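Local coordinates for uncharacterized conserved protein (Geobacillus kaustophilus, PDB 2R5X), which is of unknown function and belongs to the YugN-like family, folding as a curved antiparallel sheet with helices packed against it, at residues V30-W35 and T41-Y46. The protein carries 1 engineered substitution. Numbering follows the deposited sequence. Where two conformers were deposited one is given.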
loop_
_atom_site.group_PDB
_atom_site.type_symbol
_atom_site.label_atom_id
_atom_site.label_comp_id
_atom_site.label_asym_id
_atom_site.label_seq_id
_atom_site.Cartn_x
_atom_site.Cartn_y
_atom_site.Cartn_z
ATOM N N VAL A 30 -3.325 1.609 7.490
ATOM C CA VAL A 30 -4.760 1.814 7.716
ATOM C C VAL A 30 -5.444 2.059 6.364
ATOM O O VAL A 30 -4.788 2.507 5.417
ATOM C CB VAL A 30 -5.050 2.977 8.708
ATOM C CG1 VAL A 30 -4.415 2.694 10.069
ATOM C CG2 VAL A 30 -4.579 4.326 8.153
ATOM N N ARG A 31 -6.718 1.770 6.241
ATOM C CA ARG A 31 -7.438 2.041 5.021
ATOM C C ARG A 31 -7.522 3.506 4.744
ATOM O O ARG A 31 -7.682 4.265 5.632
ATOM C CB ARG A 31 -8.841 1.537 5.116
ATOM C CG ARG A 31 -9.011 0.141 4.740
ATOM C CD ARG A 31 -8.914 -0.110 3.269
ATOM N NE ARG A 31 -9.420 -1.428 3.131
ATOM C CZ ARG A 31 -10.566 -1.714 2.580
ATOM N NH1 ARG A 31 -10.980 -2.948 2.561
ATOM N NH2 ARG A 31 -11.249 -0.768 2.010
ATOM N N ALA A 32 -7.422 3.872 3.498
ATOM C CA ALA A 32 -7.489 5.269 3.107
ATOM C C ALA A 32 -8.362 5.403 1.874
ATOM O O ALA A 32 -8.782 4.394 1.300
ATOM C CB ALA A 32 -6.091 5.812 2.839
ATOM N N ALA A 33 -8.637 6.651 1.484
ATOM C CA ALA A 33 -9.416 6.991 0.277
ATOM C C ALA A 33 -10.640 6.107 0.095
ATOM O O ALA A 33 -10.867 5.548 -0.979
ATOM C CB ALA A 33 -8.536 6.957 -0.963
ATOM N N GLN A 34 -11.422 5.979 1.160
ATOM C CA GLN A 34 -12.482 4.972 1.212
ATOM C C GLN A 34 -13.748 5.361 0.451
ATOM O O GLN A 34 -14.706 4.593 0.397
ATOM C CB GLN A 34 -12.790 4.582 2.658
ATOM C CG GLN A 34 -11.659 3.827 3.326
ATOM C CD GLN A 34 -11.952 3.463 4.762
ATOM O OE1 GLN A 34 -12.398 2.354 5.047
ATOM N NE2 GLN A 34 -11.700 4.395 5.677
ATOM N N TRP A 35 -13.731 6.544 -0.152
ATOM C CA TRP A 35 -14.806 6.994 -1.031
ATOM C C TRP A 35 -14.795 6.274 -2.375
ATOM O O TRP A 35 -15.836 6.151 -3.027
ATOM C CB TRP A 35 -14.701 8.502 -1.255
ATOM C CG TRP A 35 -13.344 8.979 -1.698
ATOM C CD1 TRP A 35 -12.861 9.008 -2.976
ATOM C CD2 TRP A 35 -12.297 9.503 -0.863
ATOM N NE1 TRP A 35 -11.581 9.510 -2.990
ATOM C CE2 TRP A 35 -11.211 9.823 -1.707
ATOM C CE3 TRP A 35 -12.171 9.729 0.515
ATOM C CZ2 TRP A 35 -10.013 10.365 -1.219
ATOM C CZ3 TRP A 35 -10.975 10.261 0.999
ATOM C CH2 TRP A 35 -9.918 10.582 0.132
ATOM N N THR A 41 -7.310 1.145 -0.866
ATOM C CA THR A 41 -6.114 1.931 -0.615
ATOM C C THR A 41 -5.694 1.790 0.844
ATOM O O THR A 41 -6.536 1.834 1.745
ATOM C CB THR A 41 -6.378 3.420 -0.923
ATOM O OG1 THR A 41 -6.907 3.545 -2.249
ATOM C CG2 THR A 41 -5.110 4.226 -0.828
ATOM N N TYR A 42 -4.391 1.620 1.068
ATOM C CA TYR A 42 -3.844 1.496 2.415
ATOM C C TYR A 42 -2.676 2.441 2.583
ATOM O O TYR A 42 -1.782 2.474 1.742
ATOM C CB TYR A 42 -3.350 0.077 2.671
ATOM C CG TYR A 42 -4.353 -1.002 2.386
ATOM C CD1 TYR A 42 -5.185 -1.488 3.391
ATOM C CD2 TYR A 42 -4.464 -1.551 1.107
ATOM C CE1 TYR A 42 -6.092 -2.507 3.129
ATOM C CE2 TYR A 42 -5.382 -2.543 0.830
ATOM C CZ TYR A 42 -6.188 -3.021 1.843
ATOM O OH TYR A 42 -7.087 -4.016 1.560
ATOM N N ASP A 43 -2.678 3.204 3.671
ATOM C CA ASP A 43 -1.607 4.165 3.933
ATOM C C ASP A 43 -0.869 3.804 5.206
ATOM O O ASP A 43 -1.493 3.452 6.204
ATOM C CB ASP A 43 -2.164 5.580 4.100
ATOM C CG ASP A 43 -2.498 6.247 2.788
ATOM O OD1 ASP A 43 -2.229 5.664 1.718
ATOM O OD2 ASP A 43 -3.039 7.373 2.835
ATOM N N ARG A 44 0.455 3.892 5.167
ATOM C CA ARG A 44 1.248 3.868 6.391
ATOM C C ARG A 44 1.945 5.206 6.520
ATOM O O ARG A 44 2.718 5.606 5.644
ATOM C CB ARG A 44 2.262 2.730 6.403
ATOM C CG ARG A 44 2.987 2.627 7.731
ATOM C CD ARG A 44 3.987 1.509 7.742
ATOM N NE ARG A 44 4.903 1.655 8.869
ATOM C CZ ARG A 44 5.544 0.651 9.454
ATOM N NH1 ARG A 44 5.370 -0.591 9.032
ATOM N NH2 ARG A 44 6.360 0.891 10.469
ATOM N N LYS A 45 1.652 5.895 7.614
ATOM C CA LYS A 45 2.096 7.268 7.812
ATOM C C LYS A 45 3.411 7.338 8.564
ATOM O O LYS A 45 3.629 6.619 9.543
ATOM C CB LYS A 45 1.031 8.073 8.560
ATOM C CG LYS A 45 -0.253 8.289 7.782
ATOM C CD LYS A 45 -1.394 8.680 8.718
ATOM C CE LYS A 45 -2.644 9.108 7.953
ATOM N NZ LYS A 45 -3.234 8.032 7.095
ATOM N N TYR A 46 4.279 8.220 8.085
ATOM C CA TYR A 46 5.528 8.537 8.738
ATOM C C TYR A 46 5.477 10.029 8.992
ATOM O O TYR A 46 5.746 10.826 8.089
ATOM C CB TYR A 46 6.716 8.204 7.830
ATOM C CG TYR A 46 6.903 6.725 7.550
ATOM C CD1 TYR A 46 7.796 5.958 8.305
ATOM C CD2 TYR A 46 6.199 6.097 6.522
ATOM C CE1 TYR A 46 7.967 4.600 8.049
ATOM C CE2 TYR A 46 6.357 4.743 6.262
ATOM C CZ TYR A 46 7.246 4.002 7.022
ATOM O OH TYR A 46 7.397 2.664 6.749
HETATM O O HOH W 1 -9.789 1.902 0.789
HETATM O O HOH W 2 -9.427 3.711 -2.361
#
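The Arg31 and Tyr42 side chains run alongside one another in the same direction, with guanidinium and ring planes 76° apart; Arg31 NE lies 3.5 Å from Tyr42 CE1, approaching obliquely. In the conformer described, one of two, a bend at chi2 (-73°) turns the arginine chain along the ring and Arg31 makes a salt bridge to Asp21 of helix 17-26, which also accepts a hydrogen bond from Tyr42 OH. Replacing Tyr42 by alanine is likely to leave the Arg31 side chain without its flank and deprive Asp21 of the tyrosine hydroxyl. The backbones form a beta hairpin at the sheet edge, with Val30 and Asp43 a hydrogen-bonded antiparallel pair: Val30 N to Asp43 O is 2.9 Å, Asp43 N to Val30 O 2.8 Å. Arg31 and Tyr42 follow as a non-hydrogen-bonded pair. On the face opposite the tyrosine, Ala32 CB sits 3.4 Å from Asp43 OD2, an oxygen also salt-bridged to Arg56 of strand 51-61. Ala32 N bonds Thr41 O at 2.8 Å from 46° above the carbonyl plane. Beside it, one water accepts from Thr41 N and lies 2.7 Å from Ala32 O; another accepts from Thr41 OG1, itself also hydrogen-bonded to Gln58 NE2, and donates to Ala33 O.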